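Local coordinates for endo-1,4-beta-mannanase (Eisenia fetida, PDB 5Y6T), which probably hydrolyses internal beta-1,4-mannosidic linkages of mannans, as a glycoside hydrolase of family GH5, at residues K21-G26 with G358-I363; Q264-A269 with I295-Q300; K291-G296 with Q318-A323; Q311-Y316 with L345-G350. One frame throughout, in Å; residues are numbered along the deposited sequence.

Contact 1: residues K21-G26 with G358-I363; sequences KVFMSG and GRIDII
Phe23 and Ile360 run alongside each other in the same sense, where the C-terminal tail of the chain passes along the first strand of the (beta/alpha)8 barrel. A bend at the second torsion of Ile360 (chi2 -76°) swings CD1 in obliquely to the ring, 3.5 Å from Phe23 CD1; the same methyl touches Ser25 CB at 4.0 Å. The Phe23 ring also meets Tyr316 edge-to-face, and the Asn64 amide bonds to both Phe23 O and Ile360 O. Arg359 joins the backbones in a single bridge. Its N donates to Lys21 O, 2.9 Å and almost straight (177°), and Phe23 N donates to Arg359 O at 3.1 Å. A CB on Gly358 would collide with Lys21 O, so glycine is needed here. Ile362, by contrast, lies roughly perpendicular to both Val22 and Met24, and its CD1 reaches Val22 CB at 3.9 Å. Met24 sets out away from the tail, but bends farther along its chain return the methyl, and Met24 CE ends 3.6 Å from Ile362 CD1.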
loop_
_atom_site.group_PDB
_atom_site.type_symbol
_atom_site.label_atom_id
_atom_site.label_comp_id
_atom_site.label_asym_id
_atom_site.label_seq_id
_atom_site.Cartn_x
_atom_site.Cartn_y
_atom_site.Cartn_z
ATOM N N LYS A 21 -15.043 13.856 -4.531
ATOM C CA LYS A 21 -13.606 13.624 -4.488
ATOM C C LYS A 21 -13.114 13.663 -3.053
ATOM O O LYS A 21 -13.492 14.561 -2.250
ATOM C CB LYS A 21 -12.836 14.635 -5.320
ATOM C CG LYS A 21 -11.327 14.441 -5.274
ATOM C CD LYS A 21 -10.629 15.622 -5.956
ATOM C CE LYS A 21 -9.160 15.427 -6.140
ATOM N NZ LYS A 21 -8.854 14.448 -7.184
ATOM N N VAL A 22 -12.314 12.665 -2.704
ATOM C CA VAL A 22 -11.774 12.552 -1.316
ATOM C C VAL A 22 -10.264 12.397 -1.406
ATOM O O VAL A 22 -9.755 11.870 -2.364
ATOM C CB VAL A 22 -12.416 11.381 -0.531
ATOM C CG1 VAL A 22 -13.872 11.727 -0.230
ATOM C CG2 VAL A 22 -12.368 10.054 -1.281
ATOM N N PHE A 23 -9.570 12.828 -0.353
ATOM C CA PHE A 23 -8.116 12.731 -0.284
ATOM C C PHE A 23 -7.749 11.898 0.940
ATOM O O PHE A 23 -8.217 12.196 2.012
ATOM C CB PHE A 23 -7.554 14.134 -0.146
ATOM C CG PHE A 23 -6.053 14.202 -0.080
ATOM C CD1 PHE A 23 -5.408 14.095 1.131
ATOM C CD2 PHE A 23 -5.290 14.328 -1.258
ATOM C CE1 PHE A 23 -4.014 14.156 1.200
ATOM C CE2 PHE A 23 -3.905 14.419 -1.187
ATOM C CZ PHE A 23 -3.288 14.383 0.034
ATOM N N MET A 24 -6.886 10.898 0.791
ATOM C CA MET A 24 -6.543 10.077 1.938
ATOM C C MET A 24 -5.355 10.705 2.679
ATOM O O MET A 24 -4.207 10.649 2.220
ATOM C CB MET A 24 -6.142 8.647 1.478
ATOM C CG MET A 24 -7.226 7.926 0.707
ATOM S SD MET A 24 -8.662 7.490 1.699
ATOM C CE MET A 24 -9.745 8.896 1.375
ATOM N N SER A 25 -5.622 11.270 3.849
ATOM C CA SER A 25 -4.612 11.902 4.660
ATOM C C SER A 25 -4.400 11.124 5.940
ATOM O O SER A 25 -5.336 10.919 6.650
ATOM C CB SER A 25 -5.004 13.330 5.008
ATOM O OG SER A 25 -4.069 13.972 5.836
ATOM N N GLY A 26 -3.215 10.595 6.166
ATOM C CA GLY A 26 -3.029 9.736 7.299
ATOM C C GLY A 26 -1.624 9.240 7.457
ATOM O O GLY A 26 -0.691 9.905 7.042
ATOM N N GLY A 358 -9.702 17.574 -2.537
ATOM C CA GLY A 358 -11.062 17.195 -2.168
ATOM C C GLY A 358 -11.254 17.065 -0.643
ATOM O O GLY A 358 -10.559 17.697 0.165
ATOM N N ARG A 359 -12.207 16.259 -0.260
ATOM C CA ARG A 359 -12.685 16.212 1.112
ATOM C C ARG A 359 -11.717 15.421 1.999
ATOM O O ARG A 359 -11.344 14.338 1.667
ATOM C CB ARG A 359 -14.057 15.559 1.152
ATOM C CG ARG A 359 -14.621 15.396 2.534
ATOM C CD ARG A 359 -16.109 15.025 2.479
ATOM N NE ARG A 359 -16.737 15.075 3.805
ATOM C CZ ARG A 359 -18.054 15.021 4.048
ATOM N NH1 ARG A 359 -18.944 14.947 3.064
ATOM N NH2 ARG A 359 -18.492 15.088 5.298
ATOM N N ILE A 360 -11.322 15.992 3.117
ATOM C CA ILE A 360 -10.522 15.391 4.176
ATOM C C ILE A 360 -11.408 14.858 5.292
ATOM O O ILE A 360 -11.214 13.701 5.712
ATOM C CB ILE A 360 -9.503 16.417 4.772
ATOM C CG1 ILE A 360 -8.553 16.910 3.674
ATOM C CG2 ILE A 360 -8.791 15.845 5.993
ATOM C CD1 ILE A 360 -7.476 15.924 3.274
ATOM N N ASP A 361 -12.411 15.647 5.756
ATOM C CA ASP A 361 -13.180 15.231 6.945
ATOM C C ASP A 361 -14.299 14.304 6.473
ATOM O O ASP A 361 -15.460 14.706 6.313
ATOM C CB ASP A 361 -13.808 16.419 7.722
ATOM C CG ASP A 361 -12.757 17.411 8.262
ATOM O OD1 ASP A 361 -11.515 17.146 8.281
ATOM O OD2 ASP A 361 -13.156 18.506 8.660
ATOM N N ILE A 362 -13.944 13.066 6.234
ATOM C CA ILE A 362 -14.854 12.090 5.685
ATOM C C ILE A 362 -15.741 11.529 6.788
ATOM O O ILE A 362 -15.322 11.409 7.951
ATOM C CB ILE A 362 -14.008 10.996 5.019
ATOM C CG1 ILE A 362 -13.336 11.567 3.781
ATOM C CG2 ILE A 362 -14.857 9.791 4.637
ATOM C CD1 ILE A 362 -12.157 10.747 3.327
ATOM N N ILE A 363 -16.956 11.140 6.388
ATOM C CA ILE A 363 -17.934 10.512 7.293
ATOM C C ILE A 363 -18.384 9.248 6.595
ATOM O O ILE A 363 -18.867 9.262 5.469
ATOM C CB ILE A 363 -19.117 11.442 7.579
ATOM C CG1 ILE A 363 -18.624 12.668 8.335
ATOM C CG2 ILE A 363 -20.128 10.746 8.453
ATOM C CD1 ILE A 363 -18.269 12.462 9.780
#

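Contact 2: residues Q264-A269 with I295-Q300; sequences QMHTYA and IGEFSQ
With CG anti to the carbonyl carbon in both His266 (chi1 -59°) and Glu297 (chi1 -64°), the extended Glu297 chain lies over the imidazole at the C-terminal mouth of the (beta/alpha)8 barrel, between the ends of two neighbouring strands. Glu297 CG sits 3.5 Å from the centroid of the His266 ring and directly over it, a CH-pi contact; carboxylate and ring are stacked, their planes 19° apart. Tyr268 comes from farther along the chain: its OH donates to Glu297 OE1 at 2.7 Å, on the anti side of the carboxylate. Glu297 OE2 is taken by Arg67 in a salt bridge and by a bound Tris molecule, consistent with a sugar-binding cleft; the place of Glu297 at the end of strand 293-297 is consistent with that of the nucleophile in GH5 enzymes. The imidazole is held at both nitrogens: His266 NE2 donates to Gln264 OE1 at 2.7 Å, in the ring plane, while His266 ND1 is hydrogen-bonded to Glu167. With an alanine here, the Glu297 chain would probably lose its flat partner, and Gln264 OE1 and Glu167 the nitrogens they bond to. Gly296 leaves room for this network, since a CB there would strike Gln264 OE1. The backbones are joined by Thr267 N to Glu297 O at 2.9 Å and, more bent, by Gly296 N to Met265 O at 3.2 Å. Beyond the strands, water 1 links the two chains, 2.7 Å from Thr267 O and 3.0 Å from Ser299 N.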
loop_
_atom_site.group_PDB
_atom_site.type_symbol
_atom_site.label_atom_id
_atom_site.label_comp_id
_atom_site.label_asym_id
_atom_site.label_seq_id
_atom_site.Cartn_x
_atom_site.Cartn_y
_atom_site.Cartn_z
ATOM N N GLN A 264 0.689 4.471 -6.418
ATOM C CA GLN A 264 1.153 4.883 -5.106
ATOM C C GLN A 264 2.685 4.957 -5.152
ATOM O O GLN A 264 3.330 3.942 -5.332
ATOM C CB GLN A 264 0.680 3.872 -4.058
ATOM C CG GLN A 264 1.238 4.140 -2.676
ATOM C CD GLN A 264 0.988 3.091 -1.628
ATOM O OE1 GLN A 264 1.748 3.014 -0.637
ATOM N NE2 GLN A 264 0.035 2.245 -1.840
ATOM N N MET A 265 3.235 6.145 -5.034
ATOM C CA MET A 265 4.651 6.344 -5.047
ATOM C C MET A 265 5.114 6.750 -3.687
ATOM O O MET A 265 4.575 7.660 -3.091
ATOM C CB MET A 265 4.962 7.520 -5.995
ATOM C CG MET A 265 4.619 7.179 -7.433
ATOM S SD MET A 265 4.998 8.613 -8.393
ATOM C CE MET A 265 4.762 8.058 -10.053
ATOM N N HIS A 266 6.103 6.062 -3.170
ATOM C CA HIS A 266 6.812 6.483 -1.956
ATOM C C HIS A 266 7.985 7.392 -2.321
ATOM O O HIS A 266 8.458 7.367 -3.480
ATOM C CB HIS A 266 7.383 5.265 -1.277
ATOM C CG HIS A 266 6.324 4.274 -0.908
ATOM N ND1 HIS A 266 6.609 2.987 -0.480
ATOM C CD2 HIS A 266 4.977 4.347 -1.011
ATOM C CE1 HIS A 266 5.476 2.357 -0.262
ATOM N NE2 HIS A 266 4.474 3.155 -0.574
ATOM N N THR A 267 8.398 8.267 -1.411
ATOM C CA THR A 267 9.517 9.088 -1.798
ATOM C C THR A 267 10.303 9.481 -0.574
ATOM O O THR A 267 9.731 9.975 0.430
ATOM C CB THR A 267 9.127 10.326 -2.649
ATOM O OG1 THR A 267 10.338 11.013 -3.147
ATOM C CG2 THR A 267 8.231 11.317 -1.810
ATOM N N TYR A 268 11.598 9.258 -0.670
ATOM C CA TYR A 268 12.549 9.686 0.346
ATOM C C TYR A 268 13.767 10.281 -0.302
ATOM O O TYR A 268 14.136 9.909 -1.443
ATOM C CB TYR A 268 13.009 8.490 1.133
ATOM C CG TYR A 268 11.870 7.835 1.917
ATOM C CD1 TYR A 268 11.490 8.332 3.181
ATOM C CD2 TYR A 268 11.178 6.736 1.410
ATOM C CE1 TYR A 268 10.553 7.662 3.938
ATOM C CE2 TYR A 268 10.181 6.096 2.134
ATOM C CZ TYR A 268 9.833 6.582 3.399
ATOM O OH TYR A 268 8.891 5.932 4.154
ATOM N N ALA A 269 14.421 11.169 0.461
ATOM C CA ALA A 269 15.637 11.782 -0.033
ATOM C C ALA A 269 16.806 10.829 0.123
ATOM O O ALA A 269 16.813 9.910 0.950
ATOM C CB ALA A 269 15.895 13.121 0.671
ATOM N N ILE A 295 0.788 9.637 -2.538
ATOM C CA ILE A 295 2.169 9.616 -2.050
ATOM C C ILE A 295 2.089 8.778 -0.749
ATOM O O ILE A 295 1.886 9.342 0.359
ATOM C CB ILE A 295 2.731 11.014 -1.820
ATOM C CG1 ILE A 295 2.497 11.936 -3.039
ATOM C CG2 ILE A 295 4.206 10.908 -1.419
ATOM C CD1 ILE A 295 3.160 13.332 -2.954
ATOM N N GLY A 296 2.315 7.472 -0.903
ATOM C CA GLY A 296 1.991 6.430 0.116
ATOM C C GLY A 296 2.975 6.329 1.272
ATOM O O GLY A 296 2.721 5.654 2.260
ATOM N N GLU A 297 4.182 6.905 1.096
ATOM C CA GLU A 297 5.151 7.069 2.169
ATOM C C GLU A 297 6.045 8.290 1.865
ATOM O O GLU A 297 6.437 8.522 0.728
ATOM C CB GLU A 297 6.106 5.906 2.264
ATOM C CG GLU A 297 5.544 4.528 2.619
ATOM C CD GLU A 297 6.596 3.433 2.782
ATOM O OE1 GLU A 297 7.836 3.801 2.931
ATOM O OE2 GLU A 297 6.215 2.207 2.770
ATOM N N PHE A 298 6.399 8.983 2.932
ATOM C CA PHE A 298 7.409 10.057 2.956
ATOM C C PHE A 298 7.585 10.418 4.405
ATOM O O PHE A 298 6.794 10.041 5.255
ATOM C CB PHE A 298 6.944 11.306 2.196
ATOM C CG PHE A 298 5.654 11.870 2.681
ATOM C CD1 PHE A 298 4.405 11.346 2.308
ATOM C CD2 PHE A 298 5.640 12.842 3.648
ATOM C CE1 PHE A 298 3.223 11.882 2.799
ATOM C CE2 PHE A 298 4.469 13.327 4.175
ATOM C CZ PHE A 298 3.261 12.842 3.797
ATOM N N SER A 299 8.608 11.226 4.711
ATOM C CA SER A 299 8.730 11.670 6.095
ATOM C C SER A 299 9.599 12.927 6.076
ATOM O O SER A 299 10.306 13.200 5.088
ATOM C CB SER A 299 9.357 10.603 6.955
ATOM O OG SER A 299 10.700 10.369 6.626
ATOM N N GLN A 300 9.478 13.712 7.142
ATOM C CA GLN A 300 10.284 14.880 7.299
ATOM C C GLN A 300 11.761 14.455 7.498
ATOM O O GLN A 300 12.712 15.006 6.884
ATOM C CB GLN A 300 9.734 15.722 8.467
ATOM C CG GLN A 300 10.501 17.058 8.649
ATOM C CD GLN A 300 9.902 17.802 9.806
ATOM O OE1 GLN A 300 8.823 18.375 9.674
ATOM N NE2 GLN A 300 10.554 17.780 10.939
HETATM O O HOH W 1 10.392 11.783 2.371
#

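Contact 3: residues K291-G296 with Q318-A323; sequences KPNNIG and QGYCGA
Backbone hydrogen bonds tie Asn293 to Cys321 and Ile295 to Gly322, where the seventh and eighth strands of the (beta/alpha)8 barrel come together. Cys321 N donates to Asn293 O at 2.9 Å, and Ile295 N to Gly322 O at 2.9 Å. A CA-H...O contact, Ala323 CA to Ile295 O at 3.3 Å, follows at the single bridge between Ile295 and Ala323. One solvent link adds to these: water 2 accepts from Asn293 N at 3.0 Å and donates to Gly319 O at 2.8 Å.

The apolar contacts centre on Tyr320. Ile295 is laid over one face of its ring, with CD1 almost on the ring normal in a CH-pi contact, 3.8 Å from the centroid, and CG1 3.6 Å from Tyr320 CD2. Near the start of the strand, Cys321 SG rests against Pro292 CB at 3.8 Å.

The polar ends of the side chains turn to residues beyond. Tyr320 OH bonds to Val282 O; Asn293, running beside the Tyr320 ring with amide and ring planes 55° apart, passes its ND2 to the side chain of Asn284. The two direct hydrogen bonds described here thus join main-chain atoms, while the aliphatic cover on the ring and the bonded hydroxyl together are likely to limit how far Tyr320 can turn.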
loop_
_atom_site.group_PDB
_atom_site.type_symbol
_atom_site.label_atom_id
_atom_site.label_comp_id
_atom_site.label_asym_id
_atom_site.label_seq_id
_atom_site.Cartn_x
_atom_site.Cartn_y
_atom_site.Cartn_z
ATOM N N LYS A 291 -4.589 6.546 -13.655
ATOM C CA LYS A 291 -5.238 6.297 -12.356
ATOM C C LYS A 291 -4.758 7.426 -11.469
ATOM O O LYS A 291 -3.682 8.007 -11.705
ATOM C CB LYS A 291 -4.755 4.972 -11.733
ATOM C CG LYS A 291 -4.925 3.779 -12.683
ATOM C CD LYS A 291 -4.398 2.497 -12.021
ATOM C CE LYS A 291 -4.250 1.316 -12.971
ATOM N NZ LYS A 291 -5.517 0.916 -13.584
ATOM N N PRO A 292 -5.529 7.729 -10.419
ATOM C CA PRO A 292 -5.009 8.612 -9.381
ATOM C C PRO A 292 -3.753 8.058 -8.749
ATOM O O PRO A 292 -3.469 6.868 -8.929
ATOM C CB PRO A 292 -6.181 8.706 -8.366
ATOM C CG PRO A 292 -7.234 7.819 -8.781
ATOM C CD PRO A 292 -6.782 7.070 -10.026
ATOM N N ASN A 293 -3.015 8.912 -8.009
ATOM C CA ASN A 293 -1.741 8.581 -7.411
ATOM C C ASN A 293 -1.680 9.122 -6.019
ATOM O O ASN A 293 -1.916 10.300 -5.823
ATOM C CB ASN A 293 -0.647 9.244 -8.261
ATOM C CG ASN A 293 0.746 8.795 -7.909
ATOM O OD1 ASN A 293 0.961 7.772 -7.247
ATOM N ND2 ASN A 293 1.708 9.493 -8.432
ATOM N N ASN A 294 -1.246 8.285 -5.086
ATOM C CA ASN A 294 -1.105 8.551 -3.636
ATOM C C ASN A 294 0.323 8.594 -3.266
ATOM O O ASN A 294 1.044 7.711 -3.618
ATOM C CB ASN A 294 -1.833 7.459 -2.909
ATOM C CG ASN A 294 -1.769 7.595 -1.393
ATOM O OD1 ASN A 294 -0.735 7.923 -0.826
ATOM N ND2 ASN A 294 -2.863 7.287 -0.738
ATOM N N ILE A 295 0.788 9.637 -2.538
ATOM C CA ILE A 295 2.169 9.616 -2.050
ATOM C C ILE A 295 2.089 8.778 -0.749
ATOM O O ILE A 295 1.886 9.342 0.359
ATOM C CB ILE A 295 2.731 11.014 -1.820
ATOM C CG1 ILE A 295 2.497 11.936 -3.039
ATOM C CG2 ILE A 295 4.206 10.908 -1.419
ATOM C CD1 ILE A 295 3.160 13.332 -2.954
ATOM N N GLY A 296 2.315 7.472 -0.903
ATOM C CA GLY A 296 1.991 6.430 0.116
ATOM C C GLY A 296 2.975 6.329 1.272
ATOM O O GLY A 296 2.721 5.654 2.260
ATOM N N GLN A 318 -1.212 19.602 -5.383
ATOM C CA GLN A 318 -0.531 19.362 -6.678
ATOM C C GLN A 318 -0.972 18.034 -7.298
ATOM O O GLN A 318 -0.191 17.430 -8.094
ATOM C CB GLN A 318 0.979 19.387 -6.424
ATOM C CG GLN A 318 1.451 20.779 -5.969
ATOM C CD GLN A 318 1.227 21.828 -7.046
ATOM O OE1 GLN A 318 1.245 21.518 -8.204
ATOM N NE2 GLN A 318 1.035 23.098 -6.640
ATOM N N GLY A 319 -2.192 17.601 -7.005
ATOM C CA GLY A 319 -2.832 16.571 -7.891
ATOM C C GLY A 319 -2.853 15.133 -7.384
ATOM O O GLY A 319 -3.327 14.221 -8.078
ATOM N N TYR A 320 -2.402 14.925 -6.148
ATOM C CA TYR A 320 -2.372 13.566 -5.555
ATOM C C TYR A 320 -3.674 13.258 -4.822
ATOM O O TYR A 320 -4.424 14.149 -4.434
ATOM C CB TYR A 320 -1.143 13.388 -4.662
ATOM C CG TYR A 320 0.148 13.603 -5.402
ATOM C CD1 TYR A 320 0.675 14.882 -5.589
ATOM C CD2 TYR A 320 0.768 12.573 -6.078
ATOM C CE1 TYR A 320 1.817 15.115 -6.341
ATOM C CE2 TYR A 320 1.883 12.781 -6.815
ATOM C CZ TYR A 320 2.426 14.044 -6.966
ATOM O OH TYR A 320 3.525 14.203 -7.742
ATOM N N CYS A 321 -3.983 11.966 -4.650
ATOM C CA CYS A 321 -5.180 11.550 -3.991
ATOM C C CYS A 321 -4.978 11.101 -2.529
ATOM O O CYS A 321 -5.895 10.652 -1.880
ATOM C CB CYS A 321 -5.905 10.449 -4.767
ATOM S SG CYS A 321 -5.082 8.827 -4.780
ATOM N N GLY A 322 -3.763 11.226 -2.043
ATOM C CA GLY A 322 -3.478 10.921 -0.659
ATOM C C GLY A 322 -2.013 11.175 -0.338
ATOM O O GLY A 322 -1.163 11.379 -1.226
ATOM N N ALA A 323 -1.775 11.161 0.986
ATOM C CA ALA A 323 -0.492 11.306 1.583
ATOM C C ALA A 323 -0.452 10.532 2.914
ATOM O O ALA A 323 -1.254 10.816 3.762
ATOM C CB ALA A 323 -0.245 12.780 1.801
HETATM O O HOH W 2 -4.317 11.655 -8.058
#

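Contact 4: residues Q311-Y316 with L345-G350; sequences QFDWAY and LNHLRG
Two helices, 308-317 and 338-348, pack through a hydrogen bond between His347 and Asp313 and a buried cluster of Phe312, Tyr316, Leu345 and Leu348. His347 reaches out with CG anti to its backbone N (chi1 177°), and its NE2 donates to Asp313 OD1 at 2.7 Å. The bond is nearly straight, with OD1 in the plane of the imidazole; the carboxylate receives it on its anti side and is turned 58° against the ring. Asp313, and the nearby C-terminal end of helix 338-348, would probably favour a protonated histidine. A leucine in place of His347 would probably leave Asp313 OD1 without its mate on the facing helix and remove the polar tie between the two.

These helices belong to the outer layer of the (beta/alpha)8 barrel, and the apolar cluster faces inward, toward strands 20-28 and 322-325. The Phe312 ring is met by two leucines. Leu348 CD1 approaches its edge near the ring plane, 3.8 Å from Phe312 CD2. Leu345 starts out away from the other helix, yet its CD2 comes within 3.7 Å of Phe312 CE2. Phe312 also meets the Phe298 ring edge-to-face. The second methyl of Leu348, CD2, rests 3.7 Å from Tyr316 CB, the two side chains running antiparallel past one another. From there the Tyr316 ring carries its OH onward to hydrogen bonds with Gly358 O and Asp353 N.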
loop_
_atom_site.group_PDB
_atom_site.type_symbol
_atom_site.label_atom_id
_atom_site.label_comp_id
_atom_site.label_asym_id
_atom_site.label_seq_id
_atom_site.Cartn_x
_atom_site.Cartn_y
_atom_site.Cartn_z
ATOM N N GLN A 311 5.065 18.902 2.969
ATOM C CA GLN A 311 4.894 17.693 2.233
ATOM C C GLN A 311 3.408 17.364 2.086
ATOM O O GLN A 311 2.928 17.123 0.972
ATOM C CB GLN A 311 5.665 16.595 2.934
ATOM C CG GLN A 311 7.175 16.754 2.963
ATOM C CD GLN A 311 7.897 15.791 3.855
ATOM O OE1 GLN A 311 7.448 15.495 4.982
ATOM N NE2 GLN A 311 9.030 15.250 3.378
ATOM N N PHE A 312 2.649 17.365 3.179
ATOM C CA PHE A 312 1.179 17.148 3.078
ATOM C C PHE A 312 0.527 18.208 2.221
ATOM O O PHE A 312 -0.379 17.884 1.383
ATOM C CB PHE A 312 0.497 17.136 4.414
ATOM C CG PHE A 312 0.619 15.811 5.139
ATOM C CD1 PHE A 312 1.703 15.540 5.949
ATOM C CD2 PHE A 312 -0.420 14.887 5.058
ATOM C CE1 PHE A 312 1.811 14.329 6.635
ATOM C CE2 PHE A 312 -0.324 13.649 5.704
ATOM C CZ PHE A 312 0.758 13.379 6.554
ATOM N N ASP A 313 0.991 19.448 2.336
ATOM C CA ASP A 313 0.424 20.514 1.529
ATOM C C ASP A 313 0.623 20.252 0.017
ATOM O O ASP A 313 -0.251 20.504 -0.779
ATOM C CB ASP A 313 0.969 21.921 1.928
ATOM C CG ASP A 313 0.124 23.037 1.325
ATOM O OD1 ASP A 313 -1.004 23.260 1.855
ATOM O OD2 ASP A 313 0.512 23.584 0.258
ATOM N N TRP A 314 1.806 19.835 -0.357
ATOM C CA TRP A 314 2.158 19.590 -1.737
ATOM C C TRP A 314 1.239 18.497 -2.265
ATOM O O TRP A 314 0.695 18.607 -3.322
ATOM C CB TRP A 314 3.611 19.172 -1.842
ATOM C CG TRP A 314 4.027 18.927 -3.259
ATOM C CD1 TRP A 314 4.023 17.760 -3.941
ATOM C CD2 TRP A 314 4.450 19.937 -4.189
ATOM N NE1 TRP A 314 4.376 17.968 -5.260
ATOM C CE2 TRP A 314 4.678 19.306 -5.416
ATOM C CE3 TRP A 314 4.655 21.346 -4.080
ATOM C CZ2 TRP A 314 5.153 20.013 -6.577
ATOM C CZ3 TRP A 314 5.107 22.048 -5.217
ATOM C CH2 TRP A 314 5.305 21.373 -6.471
ATOM N N ALA A 315 1.079 17.407 -1.499
ATOM C CA ALA A 315 0.273 16.282 -1.969
ATOM C C ALA A 315 -1.163 16.743 -2.276
ATOM O O ALA A 315 -1.756 16.394 -3.285
ATOM C CB ALA A 315 0.242 15.213 -0.926
ATOM N N TYR A 316 -1.691 17.549 -1.367
ATOM C CA TYR A 316 -3.079 18.024 -1.414
ATOM C C TYR A 316 -3.323 18.965 -2.582
ATOM O O TYR A 316 -4.388 18.934 -3.214
ATOM C CB TYR A 316 -3.518 18.648 -0.074
ATOM C CG TYR A 316 -4.985 18.966 -0.073
ATOM C CD1 TYR A 316 -5.935 17.954 0.201
ATOM C CD2 TYR A 316 -5.421 20.220 -0.328
ATOM C CE1 TYR A 316 -7.298 18.208 0.166
ATOM C CE2 TYR A 316 -6.778 20.511 -0.329
ATOM C CZ TYR A 316 -7.722 19.493 -0.108
ATOM O OH TYR A 316 -9.075 19.721 -0.127
ATOM N N LEU A 345 -1.162 16.078 9.508
ATOM C CA LEU A 345 -2.579 15.774 9.546
ATOM C C LEU A 345 -3.356 17.018 9.952
ATOM O O LEU A 345 -4.369 17.359 9.353
ATOM C CB LEU A 345 -2.890 14.621 10.469
ATOM C CG LEU A 345 -2.136 13.319 10.152
ATOM C CD1 LEU A 345 -2.680 12.277 11.095
ATOM C CD2 LEU A 345 -2.335 12.948 8.703
ATOM N N ASN A 346 -2.857 17.708 10.988
ATOM C CA ASN A 346 -3.527 18.914 11.430
ATOM C C ASN A 346 -3.705 19.919 10.311
ATOM O O ASN A 346 -4.759 20.528 10.149
ATOM C CB ASN A 346 -2.779 19.649 12.539
ATOM C CG ASN A 346 -2.572 18.885 13.857
ATOM O OD1 ASN A 346 -1.643 19.276 14.585
ATOM N ND2 ASN A 346 -3.330 17.847 14.165
ATOM N N HIS A 347 -2.663 20.093 9.530
ATOM C CA HIS A 347 -2.684 21.053 8.432
ATOM C C HIS A 347 -3.791 20.820 7.397
ATOM O O HIS A 347 -4.379 21.781 6.870
ATOM C CB HIS A 347 -1.345 21.057 7.749
ATOM C CG HIS A 347 -1.282 21.961 6.559
ATOM N ND1 HIS A 347 -1.382 23.332 6.649
ATOM C CD2 HIS A 347 -1.156 21.675 5.233
ATOM C CE1 HIS A 347 -1.308 23.861 5.437
ATOM N NE2 HIS A 347 -1.187 22.878 4.553
ATOM N N LEU A 348 -4.101 19.566 7.092
ATOM C CA LEU A 348 -5.164 19.252 6.109
ATOM C C LEU A 348 -6.563 19.189 6.665
ATOM O O LEU A 348 -7.538 19.147 5.917
ATOM C CB LEU A 348 -4.881 17.976 5.303
ATOM C CG LEU A 348 -3.584 18.106 4.499
ATOM C CD1 LEU A 348 -3.422 16.858 3.679
ATOM C CD2 LEU A 348 -3.545 19.332 3.585
ATOM N N ARG A 349 -6.661 19.118 7.973
ATOM C CA ARG A 349 -7.984 18.959 8.622
ATOM C C ARG A 349 -8.924 20.073 8.114
ATOM O O ARG A 349 -8.542 21.271 8.001
ATOM C CB ARG A 349 -7.868 19.060 10.129
ATOM C CG ARG A 349 -9.184 18.678 10.800
ATOM C CD ARG A 349 -9.389 18.925 12.251
ATOM N NE ARG A 349 -8.216 19.113 13.057
ATOM C CZ ARG A 349 -7.854 18.352 14.078
ATOM N NH1 ARG A 349 -8.541 17.282 14.378
ATOM N NH2 ARG A 349 -6.827 18.706 14.816
ATOM N N GLY A 350 -10.144 19.652 7.828
ATOM C CA GLY A 350 -11.202 20.614 7.457
ATOM C C GLY A 350 -11.126 21.091 6.016
ATOM O O GLY A 350 -11.979 21.846 5.603
#

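In the fold
Near the N terminus, the first barrel strand enters contact 1, whose partner is the C-terminal tail; that closure spans most of the chain and encloses the other three contacts. Contact 2 closes the short loop between strands 262-266 and 293-297. Contact 3 begins on the same strand, sharing Ile295 and Gly296, and ends at strand 322-325 after helix 308-317 has passed. Contact 4 opens on that helix, so its loop crosses that of contact 3, and it ends on helix 338-348. Met24 bonds to Cys321 and Ala323, joining contacts 1 and 3 across the closing barrel seam, while Gly358 to Tyr316 and Ser299 to Gln311 tie the helices of contact 4 to contacts 1 and 2.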